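Long-range contacts in neurotoxin (Clostridium botulinum, PDB 3N7L), which is the receptor-binding domain of a mosaic D/C botulinum neurotoxin and probably attaches the toxin to gangliosides on nerve cells: residues 258-263 / 279-284; 247-252 / 415-420; 122-127 / 170-175. One frame throughout, in Å; residues are numbered along the deposited sequence.

Contact 1. Residues 258-263 / 279-284; sequences YMSKKG and EGYKII
One water is gripped by three backbone groups of the two segments: it accepts from Met-259 N and donates to Glu-279 O and to Tyr-281 O, the shortest of these being 2.6 Å from the water to Glu-279 O. Beside it, Tyr-281 N donates directly to Met-259 O at 2.9 Å; the bond is nearly straight, with an angle of 170° at the hydrogen. The Tyr-258 ring lies against the loop at Glu-279 and Gly-280. Glu-279 CG sits over one face, 3.5 Å from the ring centroid, a CH-pi contact. The carboxylate continues over the same ring, its plane only 10° from that of the ring, while its OE1 takes a hydrogen bond from Lys-272 N. Gly-280, with no side chain, lets its CA come within 3.4 Å of Tyr-258 CD1. The Tyr-281 ring turns its edge to Lys-261 N. Met-259 CE, swung round by a bend at chi3 (51°), meets Ile-283 CG2 at 3.8 Å. Strand 257-262 pairs with strand 265-270 in a two-stranded hairpin, and this contact sets the hairpin against the chain entering strand 283-287, a neighbour of strand 246-251 in the larger trefoil-family sheet.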
ATOM      1  N   TYR A 258     -17.766   9.258  -1.453  1.00 20.40           N
ATOM      2  CA  TYR A 258     -16.871  10.359  -1.122  1.00 20.09           C
ATOM      3  C   TYR A 258     -17.573  11.177  -0.049  1.00 19.68           C
ATOM      4  O   TYR A 258     -18.776  11.028   0.169  1.00 18.91           O
ATOM      5  CB  TYR A 258     -16.560  11.216  -2.365  1.00 21.48           C
ATOM      6  CG  TYR A 258     -17.739  11.979  -2.929  1.00 21.70           C
ATOM      7  CD1 TYR A 258     -18.164  13.183  -2.353  1.00 21.00           C
ATOM      8  CD2 TYR A 258     -18.421  11.508  -4.054  1.00 22.23           C
ATOM      9  CE1 TYR A 258     -19.232  13.900  -2.889  1.00 21.21           C
ATOM     10  CE2 TYR A 258     -19.495  12.211  -4.596  1.00 21.75           C
ATOM     11  CZ  TYR A 258     -19.892  13.404  -4.012  1.00 22.62           C
ATOM     12  OH  TYR A 258     -20.939  14.097  -4.561  1.00 25.75           O
ATOM     13  N   MET A 259     -16.820  12.034   0.629  1.00 21.46           N
ATOM     14  CA  MET A 259     -17.369  12.857   1.695  1.00 22.05           C
ATOM     15  C   MET A 259     -18.011  14.167   1.263  1.00 22.16           C
ATOM     16  O   MET A 259     -17.424  14.946   0.513  1.00 21.34           O
ATOM     17  CB  MET A 259     -16.279  13.177   2.714  1.00 24.65           C
ATOM     18  CG  MET A 259     -16.322  12.335   3.961  1.00 28.64           C
ATOM     19  SD  MET A 259     -14.993  12.768   5.105  1.00 30.24           S
ATOM     20  CE  MET A 259     -15.180  14.519   5.226  1.00 29.94           C
ATOM     21  N   SER A 260     -19.221  14.402   1.759  1.00 21.55           N
ATOM     22  CA  SER A 260     -19.938  15.630   1.483  1.00 22.13           C
ATOM     23  C   SER A 260     -20.502  16.133   2.812  1.00 22.07           C
ATOM     24  O   SER A 260     -20.253  15.541   3.868  1.00 24.37           O
ATOM     25  CB  SER A 260     -21.070  15.389   0.488  1.00 24.01           C
ATOM     26  OG  SER A 260     -21.644  16.625   0.095  1.00 26.27           O
ATOM     27  N   LYS A 261     -21.268  17.210   2.759  1.00 22.21           N
ATOM     28  CA  LYS A 261     -21.843  17.788   3.963  1.00 22.54           C
ATOM     29  C   LYS A 261     -23.252  18.311   3.708  1.00 23.76           C
ATOM     30  O   LYS A 261     -23.552  18.823   2.627  1.00 25.59           O
ATOM     31  CB  LYS A 261     -20.936  18.929   4.452  1.00 22.26           C
ATOM     32  CG  LYS A 261     -21.464  19.774   5.604  1.00 21.15           C
ATOM     33  CD  LYS A 261     -20.441  20.868   5.956  1.00 23.39           C
ATOM     34  CE  LYS A 261     -20.875  21.762   7.121  1.00 22.09           C
ATOM     35  NZ  LYS A 261     -22.023  22.663   6.790  1.00 24.43           N
ATOM     36  N   LYS A 262     -24.117  18.155   4.702  1.00 23.53           N
ATOM     37  CA  LYS A 262     -25.480  18.655   4.635  1.00 22.35           C
ATOM     38  C   LYS A 262     -25.819  19.099   6.045  1.00 22.66           C
ATOM     39  O   LYS A 262     -25.893  18.281   6.957  1.00 23.00           O
ATOM     40  CB  LYS A 262     -26.459  17.579   4.172  1.00 23.29           C
ATOM     41  CG  LYS A 262     -27.866  18.135   4.004  1.00 24.99           C
ATOM     42  CD  LYS A 262     -28.751  17.238   3.170  1.00 26.87           C
ATOM     43  CE  LYS A 262     -30.098  17.901   2.925  1.00 27.05           C
ATOM     44  NZ  LYS A 262     -30.962  17.044   2.071  1.00 30.88           N
ATOM     45  N   GLY A 263     -26.017  20.397   6.233  1.00 23.28           N
ATOM     46  CA  GLY A 263     -26.294  20.883   7.570  1.00 24.79           C
ATOM     47  C   GLY A 263     -25.046  20.611   8.401  1.00 24.57           C
ATOM     48  O   GLY A 263     -23.924  20.810   7.926  1.00 25.94           O
ATOM     49  N   GLU A 279     -12.779  13.433  -5.429  1.00 29.73           N
ATOM     50  CA  GLU A 279     -14.134  13.956  -5.419  1.00 27.27           C
ATOM     51  C   GLU A 279     -14.537  14.205  -3.967  1.00 25.89           C
ATOM     52  O   GLU A 279     -14.136  13.465  -3.067  1.00 24.15           O
ATOM     53  CB  GLU A 279     -15.086  12.959  -6.090  1.00 28.84           C
ATOM     54  CG  GLU A 279     -16.544  13.386  -6.096  1.00 32.30           C
ATOM     55  CD  GLU A 279     -17.364  12.654  -7.153  1.00 36.18           C
ATOM     56  OE1 GLU A 279     -17.010  11.502  -7.501  1.00 34.13           O
ATOM     57  OE2 GLU A 279     -18.371  13.232  -7.629  1.00 35.66           O
ATOM     58  N   GLY A 280     -15.303  15.263  -3.737  1.00 24.04           N
ATOM     59  CA  GLY A 280     -15.739  15.571  -2.391  1.00 23.19           C
ATOM     60  C   GLY A 280     -14.747  16.368  -1.565  1.00 21.08           C
ATOM     61  O   GLY A 280     -13.738  16.849  -2.068  1.00 19.25           O
ATOM     62  N   TYR A 281     -15.042  16.486  -0.277  1.00 20.90           N
ATOM     63  CA  TYR A 281     -14.204  17.233   0.647  1.00 21.52           C
ATOM     64  C   TYR A 281     -13.023  16.435   1.171  1.00 21.34           C
ATOM     65  O   TYR A 281     -13.103  15.217   1.343  1.00 20.47           O
ATOM     66  CB  TYR A 281     -15.060  17.737   1.812  1.00 20.59           C
ATOM     67  CG  TYR A 281     -16.194  18.608   1.335  1.00 24.45           C
ATOM     68  CD1 TYR A 281     -17.509  18.368   1.743  1.00 25.38           C
ATOM     69  CD2 TYR A 281     -15.961  19.642   0.426  1.00 25.60           C
ATOM     70  CE1 TYR A 281     -18.566  19.132   1.250  1.00 27.10           C
ATOM     71  CE2 TYR A 281     -17.009  20.412  -0.072  1.00 28.37           C
ATOM     72  CZ  TYR A 281     -18.305  20.152   0.340  1.00 27.18           C
ATOM     73  OH  TYR A 281     -19.338  20.904  -0.173  1.00 30.76           O
ATOM     74  N   LYS A 282     -11.927  17.145   1.417  1.00 19.91           N
ATOM     75  CA  LYS A 282     -10.708  16.545   1.925  1.00 20.42           C
ATOM     76  C   LYS A 282     -10.571  16.843   3.407  1.00 19.10           C
ATOM     77  O   LYS A 282     -11.126  17.812   3.914  1.00 21.08           O
ATOM     78  CB  LYS A 282      -9.497  17.101   1.169  1.00 21.85           C
ATOM     79  CG  LYS A 282      -9.410  16.603  -0.260  1.00 26.77           C
ATOM     80  CD  LYS A 282      -8.500  17.465  -1.122  1.00 31.44           C
ATOM     81  CE  LYS A 282      -9.223  18.697  -1.630  1.00 32.22           C
ATOM     82  NZ  LYS A 282      -8.385  19.455  -2.610  1.00 36.73           N
ATOM     83  N   ILE A 283      -9.832  15.994   4.101  1.00 21.35           N
ATOM     84  CA  ILE A 283      -9.603  16.177   5.522  1.00 21.52           C
ATOM     85  C   ILE A 283      -8.118  16.428   5.745  1.00 20.91           C
ATOM     86  O   ILE A 283      -7.295  16.098   4.892  1.00 18.17           O
ATOM     87  CB  ILE A 283     -10.057  14.909   6.351  1.00 26.56           C
ATOM     88  CG1 ILE A 283      -9.303  13.647   5.907  1.00 26.58           C
ATOM     89  CG2 ILE A 283     -11.540  14.677   6.179  1.00 31.68           C
ATOM     90  CD1 ILE A 283      -7.869  13.548   6.460  1.00 29.36           C
ATOM     91  N   ILE A 284      -7.790  17.031   6.885  1.00 18.98           N
ATOM     92  CA  ILE A 284      -6.408  17.283   7.265  1.00 18.80           C
ATOM     93  C   ILE A 284      -6.312  16.754   8.691  1.00 18.59           C
ATOM     94  O   ILE A 284      -7.134  17.099   9.542  1.00 18.65           O
ATOM     95  CB  ILE A 284      -6.054  18.788   7.252  1.00 19.55           C
ATOM     96  CG1 ILE A 284      -6.101  19.319   5.817  1.00 20.30           C
ATOM     97  CG2 ILE A 284      -4.657  18.999   7.848  1.00 17.97           C
ATOM     98  CD1 ILE A 284      -5.917  20.820   5.708  1.00 21.54           C
TER
HETATM   99  O   HOH W   1     -14.313  13.251  -0.448  1.00 18.86           O

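Contact 2. Residues 247-252 / 415-420; sequences YYMINV and THWVFV
Met-249 and Phe-419 lie side by side and point the same way, with Met-249 CG 3.5 Å from Phe-419 CE2. They form a non-hydrogen-bonded pair of an antiparallel sheet. The Met-249 sulfur stands obliquely to the Phe-419 ring and to the six-membered ring of Trp-417, so it makes Met-aromatic contacts with both. Its methyl CE reaches Trp-417 CE3 at 3.8 Å. The chain gets there with CG opposite the backbone N (chi1 -166°) and a turn at the sulfur.

Asn-251 covers one face of the same indole. Its CB lies over the six-membered ring, 4.0 Å from the centroid. Its ND2 stands 3.4 Å from Trp-417 CZ2, and the amide plane is perpendicular to the indole. At the other end, Phe-419 CB packs on Tyr-247 CD1 at 3.7 Å. Ile-250, Val-418 and Val-420 share the reverse face with Tyr-248. There Ile-250 CD1 meets Val-420 CG2, and Val-252 CG2 extends the row to Val-418 CG2.

Five backbone hydrogen bonds set this register. Tyr-248 exchanges two with Val-420, and Ile-250 two with Val-418. The fifth, from Val-252 N to His-416 O at 3.0 Å, is almost straight at 177°.

Further out, Asn-251 ND2 donates to Ser-414 O, and its OD1 accepts from Asn-253 N. Bonds at both ends of the amide would fix its rotation. Trp-417 NE1 bonds to Leu-377 O, which should limit rotation of the indole about chi2. The contact therefore joins an early and a late strand of the trefoil-family domain through a buried interface. Tyr-247, Trp-417 and Phe-419 turn their backbone bonds outward, to Ile-283, Ser-361 and Tyr-236. The side-chain polar atoms of Asn-251 and Trp-417 thus find partners despite their burial.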
ATOM      1  N   TYR A 247      -6.114  14.684   2.635  1.00 15.68           N
ATOM      2  CA  TYR A 247      -6.385  13.286   2.303  1.00 16.43           C
ATOM      3  C   TYR A 247      -7.869  13.112   2.076  1.00 16.98           C
ATOM      4  O   TYR A 247      -8.686  13.871   2.613  1.00 17.87           O
ATOM      5  CB  TYR A 247      -6.028  12.347   3.467  1.00 17.80           C
ATOM      6  CG  TYR A 247      -4.561  12.143   3.740  1.00 16.92           C
ATOM      7  CD1 TYR A 247      -3.794  11.291   2.944  1.00 16.79           C
ATOM      8  CD2 TYR A 247      -3.940  12.793   4.807  1.00 18.62           C
ATOM      9  CE1 TYR A 247      -2.435  11.095   3.209  1.00 18.58           C
ATOM     10  CE2 TYR A 247      -2.584  12.607   5.081  1.00 17.49           C
ATOM     11  CZ  TYR A 247      -1.839  11.761   4.277  1.00 17.01           C
ATOM     12  OH  TYR A 247      -0.498  11.593   4.522  1.00 15.45           O
ATOM     13  N   TYR A 248      -8.219  12.102   1.286  1.00 17.46           N
ATOM     14  CA  TYR A 248      -9.615  11.774   1.074  1.00 17.33           C
ATOM     15  C   TYR A 248      -9.824  10.632   2.061  1.00 18.98           C
ATOM     16  O   TYR A 248      -9.125   9.615   2.007  1.00 18.59           O
ATOM     17  CB  TYR A 248      -9.872  11.302  -0.359  1.00 17.83           C
ATOM     18  CG  TYR A 248      -9.866  12.434  -1.364  1.00 20.64           C
ATOM     19  CD1 TYR A 248      -8.767  12.656  -2.188  1.00 21.06           C
ATOM     20  CD2 TYR A 248     -10.957  13.301  -1.467  1.00 20.23           C
ATOM     21  CE1 TYR A 248      -8.750  13.717  -3.100  1.00 24.19           C
ATOM     22  CE2 TYR A 248     -10.951  14.362  -2.373  1.00 23.89           C
ATOM     23  CZ  TYR A 248      -9.846  14.562  -3.187  1.00 23.50           C
ATOM     24  OH  TYR A 248      -9.846  15.589  -4.095  1.00 25.83           O
ATOM     25  N   MET A 249     -10.756  10.822   2.984  1.00 18.54           N
ATOM     26  CA  MET A 249     -11.038   9.810   3.985  1.00 19.02           C
ATOM     27  C   MET A 249     -12.133   8.908   3.454  1.00 18.71           C
ATOM     28  O   MET A 249     -13.211   9.379   3.073  1.00 17.59           O
ATOM     29  CB  MET A 249     -11.480  10.475   5.280  1.00 19.13           C
ATOM     30  CG  MET A 249     -11.471   9.544   6.467  1.00 16.74           C
ATOM     31  SD  MET A 249     -11.845  10.449   7.962  1.00 24.17           S
ATOM     32  CE  MET A 249     -13.534   9.975   8.199  1.00 22.47           C
ATOM     33  N   ILE A 250     -11.863   7.608   3.444  1.00 17.65           N
ATOM     34  CA  ILE A 250     -12.818   6.648   2.908  1.00 18.03           C
ATOM     35  C   ILE A 250     -12.922   5.403   3.774  1.00 18.32           C
ATOM     36  O   ILE A 250     -11.932   4.966   4.365  1.00 19.48           O
ATOM     37  CB  ILE A 250     -12.384   6.202   1.492  1.00 18.72           C
ATOM     38  CG1 ILE A 250     -12.022   7.433   0.647  1.00 19.08           C
ATOM     39  CG2 ILE A 250     -13.503   5.391   0.826  1.00 18.83           C
ATOM     40  CD1 ILE A 250     -11.443   7.086  -0.716  1.00 20.91           C
ATOM     41  N   ASN A 251     -14.123   4.837   3.842  1.00 18.70           N
ATOM     42  CA  ASN A 251     -14.354   3.623   4.612  1.00 18.80           C
ATOM     43  C   ASN A 251     -14.155   2.436   3.673  1.00 19.51           C
ATOM     44  O   ASN A 251     -14.656   2.430   2.542  1.00 19.64           O
ATOM     45  CB  ASN A 251     -15.771   3.614   5.191  1.00 17.42           C
ATOM     46  CG  ASN A 251     -15.995   2.459   6.155  1.00 18.97           C
ATOM     47  OD1 ASN A 251     -16.220   1.324   5.740  1.00 17.25           O
ATOM     48  ND2 ASN A 251     -15.914   2.746   7.454  1.00 18.77           N
ATOM     49  N   VAL A 252     -13.423   1.433   4.139  1.00 19.65           N
ATOM     50  CA  VAL A 252     -13.146   0.255   3.327  1.00 21.81           C
ATOM     51  C   VAL A 252     -14.375  -0.437   2.732  1.00 20.74           C
ATOM     52  O   VAL A 252     -14.280  -1.048   1.671  1.00 19.83           O
ATOM     53  CB  VAL A 252     -12.300  -0.771   4.134  1.00 23.36           C
ATOM     54  CG1 VAL A 252     -12.327  -2.128   3.465  1.00 27.85           C
ATOM     55  CG2 VAL A 252     -10.851  -0.270   4.228  1.00 24.06           C
ATOM     56  N   THR A 415     -15.138  -0.495  10.301  1.00 23.08           N
ATOM     57  CA  THR A 415     -14.405   0.394  11.199  1.00 22.32           C
ATOM     58  C   THR A 415     -13.007   0.664  10.643  1.00 20.77           C
ATOM     59  O   THR A 415     -12.185   1.305  11.302  1.00 20.33           O
ATOM     60  CB  THR A 415     -14.262  -0.211  12.627  1.00 22.04           C
ATOM     61  OG1 THR A 415     -13.518  -1.433  12.565  1.00 24.54           O
ATOM     62  CG2 THR A 415     -15.620  -0.494  13.220  1.00 23.05           C
ATOM     63  N   HIS A 416     -12.735   0.163   9.437  1.00 19.24           N
ATOM     64  CA  HIS A 416     -11.429   0.373   8.807  1.00 21.09           C
ATOM     65  C   HIS A 416     -11.470   1.600   7.901  1.00 20.59           C
ATOM     66  O   HIS A 416     -12.193   1.622   6.902  1.00 20.27           O
ATOM     67  CB  HIS A 416     -11.008  -0.847   7.978  1.00 21.66           C
ATOM     68  CG  HIS A 416     -10.830  -2.100   8.780  1.00 25.38           C
ATOM     69  ND1 HIS A 416     -10.970  -2.139  10.151  1.00 25.26           N
ATOM     70  CD2 HIS A 416     -10.545  -3.366   8.395  1.00 25.72           C
ATOM     71  CE1 HIS A 416     -10.783  -3.376  10.576  1.00 24.71           C
ATOM     72  NE2 HIS A 416     -10.524  -4.140   9.531  1.00 26.87           N
ATOM     73  N   TRP A 417     -10.683   2.613   8.250  1.00 20.87           N
ATOM     74  CA  TRP A 417     -10.644   3.842   7.476  1.00 20.82           C
ATOM     75  C   TRP A 417      -9.335   4.019   6.725  1.00 21.05           C
ATOM     76  O   TRP A 417      -8.254   3.744   7.247  1.00 19.61           O
ATOM     77  CB  TRP A 417     -10.891   5.047   8.382  1.00 20.64           C
ATOM     78  CG  TRP A 417     -12.247   5.028   9.018  1.00 20.09           C
ATOM     79  CD1 TRP A 417     -12.587   4.454  10.210  1.00 20.98           C
ATOM     80  CD2 TRP A 417     -13.456   5.565   8.470  1.00 19.50           C
ATOM     81  NE1 TRP A 417     -13.938   4.599  10.437  1.00 20.34           N
ATOM     82  CE2 TRP A 417     -14.495   5.278   9.384  1.00 19.34           C
ATOM     83  CE3 TRP A 417     -13.765   6.260   7.292  1.00 17.72           C
ATOM     84  CZ2 TRP A 417     -15.821   5.664   9.159  1.00 19.41           C
ATOM     85  CZ3 TRP A 417     -15.083   6.644   7.066  1.00 16.39           C
ATOM     86  CH2 TRP A 417     -16.095   6.344   7.995  1.00 19.00           C
ATOM     87  N   VAL A 418      -9.452   4.487   5.491  1.00 19.92           N
ATOM     88  CA  VAL A 418      -8.300   4.701   4.638  1.00 20.03           C
ATOM     89  C   VAL A 418      -8.140   6.172   4.277  1.00 19.74           C
ATOM     90  O   VAL A 418      -9.110   6.930   4.311  1.00 19.69           O
ATOM     91  CB  VAL A 418      -8.446   3.883   3.353  1.00 22.05           C
ATOM     92  CG1 VAL A 418      -7.447   4.342   2.346  1.00 29.08           C
ATOM     93  CG2 VAL A 418      -8.254   2.404   3.655  1.00 21.72           C
ATOM     94  N   PHE A 419      -6.912   6.566   3.942  1.00 17.94           N
ATOM     95  CA  PHE A 419      -6.611   7.940   3.562  1.00 18.34           C
ATOM     96  C   PHE A 419      -5.839   8.007   2.242  1.00 17.93           C
ATOM     97  O   PHE A 419      -4.703   7.546   2.143  1.00 19.03           O
ATOM     98  CB  PHE A 419      -5.807   8.643   4.661  1.00 16.06           C
ATOM     99  CG  PHE A 419      -6.507   8.679   5.982  1.00 17.62           C
ATOM    100  CD1 PHE A 419      -6.297   7.676   6.920  1.00 17.55           C
ATOM    101  CD2 PHE A 419      -7.423   9.691   6.269  1.00 19.92           C
ATOM    102  CE1 PHE A 419      -6.990   7.675   8.135  1.00 18.71           C
ATOM    103  CE2 PHE A 419      -8.122   9.701   7.477  1.00 21.28           C
ATOM    104  CZ  PHE A 419      -7.903   8.687   8.413  1.00 21.38           C
ATOM    105  N   VAL A 420      -6.472   8.584   1.229  1.00 19.20           N
ATOM    106  CA  VAL A 420      -5.850   8.721  -0.077  1.00 18.13           C
ATOM    107  C   VAL A 420      -5.332  10.144  -0.210  1.00 19.25           C
ATOM    108  O   VAL A 420      -6.103  11.103  -0.164  1.00 18.01           O
ATOM    109  CB  VAL A 420      -6.859   8.452  -1.208  1.00 17.64           C
ATOM    110  CG1 VAL A 420      -6.156   8.543  -2.566  1.00 18.36           C
ATOM    111  CG2 VAL A 420      -7.489   7.080  -1.018  1.00 18.69           C
TER

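Contact 3. Residues 122-127 / 170-175; sequences SEQDIN and KELTGI
Segment 122-127, on strand 122-129, runs past an irregular segment, 170-175, without pairing with it; the nearest CA atoms, those of Gln-124 and Lys-170, are 7.6 Å apart, and Leu-172 to Ile-175 form a type II beta turn. One hydrogen bond spans the gap. Lys-170 N donates to Gln-124 OE1 at 2.9 Å, with an angle of 168° at the hydrogen. The donor meets the side-chain carbonyl from the side, at a C=O...N angle of 117°, and is tilted 16° from the carbonyl plane. Gln-124 reaches this far because its chain is extended, with CG opposite the backbone N. Its NE2 donates to Lys-168 O, so both ends of the amide are held by the chain just around Lys-170. The Lys-170 side chain slides past Gln-124 in the opposite direction. Its CG lies 3.5 Å from Gln-124 OE1, and NZ ends 3.6 Å from Glu-123 O, too long to count as a hydrogen bond. Leu-172 adds a loose touch, CD1 being 4.4 Å from Gln-124 OE1. Here a single glutamine amide links the strand to the loop between strands 162-168 and 180-187. The join is small and on the surface: one directed hydrogen bond, with the Lys-170 chain lying along Gln-124.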
ATOM      1  N   SER A 122      11.462 -22.124 -24.646  1.00 40.00           N
ATOM      2  CA  SER A 122      10.691 -22.598 -23.506  1.00 38.93           C
ATOM      3  C   SER A 122      10.938 -21.881 -22.190  1.00 37.34           C
ATOM      4  O   SER A 122      12.022 -21.359 -21.925  1.00 36.17           O
ATOM      5  CB  SER A 122      10.922 -24.096 -23.321  1.00 40.08           C
ATOM      6  OG  SER A 122      12.300 -24.403 -23.402  1.00 43.60           O
ATOM      7  N   GLU A 123       9.912 -21.879 -21.354  1.00 36.24           N
ATOM      8  CA  GLU A 123       9.988 -21.223 -20.068  1.00 35.29           C
ATOM      9  C   GLU A 123       8.846 -21.703 -19.192  1.00 33.55           C
ATOM     10  O   GLU A 123       7.951 -22.416 -19.647  1.00 31.78           O
ATOM     11  CB  GLU A 123       9.888 -19.713 -20.266  1.00 37.59           C
ATOM     12  CG  GLU A 123       8.576 -19.280 -20.894  1.00 42.33           C
ATOM     13  CD  GLU A 123       8.605 -17.850 -21.386  1.00 46.26           C
ATOM     14  OE1 GLU A 123       7.527 -17.312 -21.714  1.00 49.69           O
ATOM     15  OE2 GLU A 123       9.706 -17.263 -21.456  1.00 49.63           O
ATOM     16  N   GLN A 124       8.889 -21.317 -17.927  1.00 30.98           N
ATOM     17  CA  GLN A 124       7.842 -21.687 -16.995  1.00 30.73           C
ATOM     18  C   GLN A 124       7.626 -20.460 -16.132  1.00 30.21           C
ATOM     19  O   GLN A 124       8.580 -19.818 -15.703  1.00 28.39           O
ATOM     20  CB  GLN A 124       8.275 -22.886 -16.151  1.00 31.57           C
ATOM     21  CG  GLN A 124       7.227 -23.355 -15.149  1.00 33.80           C
ATOM     22  CD  GLN A 124       7.597 -24.679 -14.499  1.00 34.75           C
ATOM     23  OE1 GLN A 124       8.773 -24.954 -14.254  1.00 35.42           O
ATOM     24  NE2 GLN A 124       6.592 -25.502 -14.205  1.00 33.04           N
ATOM     25  N   ASP A 125       6.373 -20.115 -15.885  1.00 31.12           N
ATOM     26  CA  ASP A 125       6.115 -18.934 -15.093  1.00 32.67           C
ATOM     27  C   ASP A 125       5.010 -19.109 -14.083  1.00 30.67           C
ATOM     28  O   ASP A 125       4.174 -19.998 -14.189  1.00 32.09           O
ATOM     29  CB  ASP A 125       5.804 -17.755 -16.019  1.00 34.33           C
ATOM     30  CG  ASP A 125       4.621 -18.022 -16.917  1.00 38.95           C
ATOM     31  OD1 ASP A 125       4.636 -17.552 -18.076  1.00 42.47           O
ATOM     32  OD2 ASP A 125       3.671 -18.697 -16.465  1.00 42.03           O
ATOM     33  N   ILE A 126       5.031 -18.237 -13.091  1.00 30.48           N
ATOM     34  CA  ILE A 126       4.048 -18.238 -12.030  1.00 27.66           C
ATOM     35  C   ILE A 126       3.614 -16.774 -11.922  1.00 26.44           C
ATOM     36  O   ILE A 126       4.363 -15.874 -12.320  1.00 24.62           O
ATOM     37  CB  ILE A 126       4.700 -18.753 -10.728  1.00 28.99           C
ATOM     38  CG1 ILE A 126       3.646 -18.916  -9.638  1.00 31.84           C
ATOM     39  CG2 ILE A 126       5.812 -17.811 -10.290  1.00 25.01           C
ATOM     40  CD1 ILE A 126       4.185 -19.593  -8.387  1.00 36.32           C
ATOM     41  N   ASN A 127       2.417 -16.514 -11.408  1.00 24.47           N
ATOM     42  CA  ASN A 127       1.984 -15.126 -11.326  1.00 25.50           C
ATOM     43  C   ASN A 127       1.032 -14.770 -10.205  1.00 23.97           C
ATOM     44  O   ASN A 127       0.462 -15.627  -9.535  1.00 23.63           O
ATOM     45  CB  ASN A 127       1.328 -14.693 -12.645  1.00 25.86           C
ATOM     46  CG  ASN A 127      -0.050 -15.308 -12.842  1.00 30.03           C
ATOM     47  OD1 ASN A 127      -0.214 -16.270 -13.593  1.00 30.67           O
ATOM     48  ND2 ASN A 127      -1.046 -14.759 -12.158  1.00 28.39           N
ATOM     49  N   LYS A 170       9.375 -27.722 -13.808  1.00 31.48           N
ATOM     50  CA  LYS A 170       9.539 -28.767 -14.813  1.00 34.27           C
ATOM     51  C   LYS A 170      11.013 -28.916 -15.185  1.00 34.37           C
ATOM     52  O   LYS A 170      11.861 -28.150 -14.725  1.00 33.02           O
ATOM     53  CB  LYS A 170       8.708 -28.449 -16.067  1.00 36.18           C
ATOM     54  CG  LYS A 170       9.214 -27.263 -16.884  1.00 40.58           C
ATOM     55  CD  LYS A 170       8.421 -27.092 -18.186  1.00 45.60           C
ATOM     56  CE  LYS A 170       9.048 -26.029 -19.090  1.00 47.58           C
ATOM     57  NZ  LYS A 170       8.333 -25.874 -20.394  1.00 49.34           N
ATOM     58  N   GLU A 171      11.317 -29.912 -16.008  1.00 34.99           N
ATOM     59  CA  GLU A 171      12.689 -30.134 -16.436  1.00 36.42           C
ATOM     60  C   GLU A 171      13.096 -28.968 -17.336  1.00 35.97           C
ATOM     61  O   GLU A 171      12.497 -28.750 -18.389  1.00 37.35           O
ATOM     62  CB  GLU A 171      12.799 -31.458 -17.198  1.00 37.68           C
ATOM     63  CG  GLU A 171      14.203 -31.777 -17.679  1.00 41.48           C
ATOM     64  CD  GLU A 171      15.156 -32.124 -16.546  1.00 44.98           C
ATOM     65  OE1 GLU A 171      16.384 -32.067 -16.767  1.00 47.97           O
ATOM     66  OE2 GLU A 171      14.680 -32.466 -15.442  1.00 43.58           O
ATOM     67  N   LEU A 172      14.110 -28.221 -16.914  1.00 34.85           N
ATOM     68  CA  LEU A 172      14.589 -27.072 -17.673  1.00 35.37           C
ATOM     69  C   LEU A 172      16.076 -27.200 -17.989  1.00 36.13           C
ATOM     70  O   LEU A 172      16.792 -26.205 -18.009  1.00 34.41           O
ATOM     71  CB  LEU A 172      14.354 -25.781 -16.875  1.00 34.55           C
ATOM     72  CG  LEU A 172      12.917 -25.435 -16.469  1.00 35.43           C
ATOM     73  CD1 LEU A 172      12.922 -24.251 -15.519  1.00 34.85           C
ATOM     74  CD2 LEU A 172      12.086 -25.127 -17.705  1.00 36.21           C
ATOM     75  N   THR A 173      16.543 -28.421 -18.236  1.00 39.19           N
ATOM     76  CA  THR A 173      17.959 -28.628 -18.534  1.00 40.86           C
ATOM     77  C   THR A 173      18.465 -27.673 -19.597  1.00 39.75           C
ATOM     78  O   THR A 173      17.837 -27.498 -20.644  1.00 40.53           O
ATOM     79  CB  THR A 173      18.251 -30.068 -18.998  1.00 43.26           C
ATOM     80  OG1 THR A 173      17.105 -30.604 -19.675  1.00 45.92           O
ATOM     81  CG2 THR A 173      18.627 -30.936 -17.808  1.00 46.24           C
ATOM     82  N   GLY A 174      19.606 -27.055 -19.314  1.00 37.93           N
ATOM     83  CA  GLY A 174      20.185 -26.112 -20.248  1.00 36.17           C
ATOM     84  C   GLY A 174      20.016 -24.690 -19.758  1.00 34.97           C
ATOM     85  O   GLY A 174      20.699 -23.782 -20.226  1.00 34.91           O
ATOM     86  N   ILE A 175      19.106 -24.490 -18.810  1.00 34.49           N
ATOM     87  CA  ILE A 175      18.881 -23.153 -18.284  1.00 33.33           C
ATOM     88  C   ILE A 175      20.191 -22.644 -17.698  1.00 34.48           C
ATOM     89  O   ILE A 175      20.860 -23.333 -16.926  1.00 34.60           O
ATOM     90  CB  ILE A 175      17.752 -23.138 -17.213  1.00 34.72           C
ATOM     91  CG1 ILE A 175      17.412 -21.691 -16.841  1.00 31.95           C
ATOM     92  CG2 ILE A 175      18.163 -23.941 -15.983  1.00 32.83           C
ATOM     93  CD1 ILE A 175      16.095 -21.546 -16.110  1.00 33.29           C
TER

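Contacts 1 and 2 belong to the C-terminal, trefoil-family part of the chain, with centres 12 Å apart. They touch directly: Ile-283 N lies 2.8 Å from Tyr-247 O, a probable hydrogen bond, and Lys-282 CG packs on Tyr-248 CE2 at 3.4 Å. Strand 246-251 has strand 283-287 and strand 417-421 as sheet neighbours. Along the chain, contact 1 is nested within the loop that contact 2 closes. Contact 3 lies in the N-terminal, concanavalin-like part of the chain and closes before either opens. Its centre is about 52 Å from that of contact 1 and 42 Å from that of contact 2, across the centre of the chain.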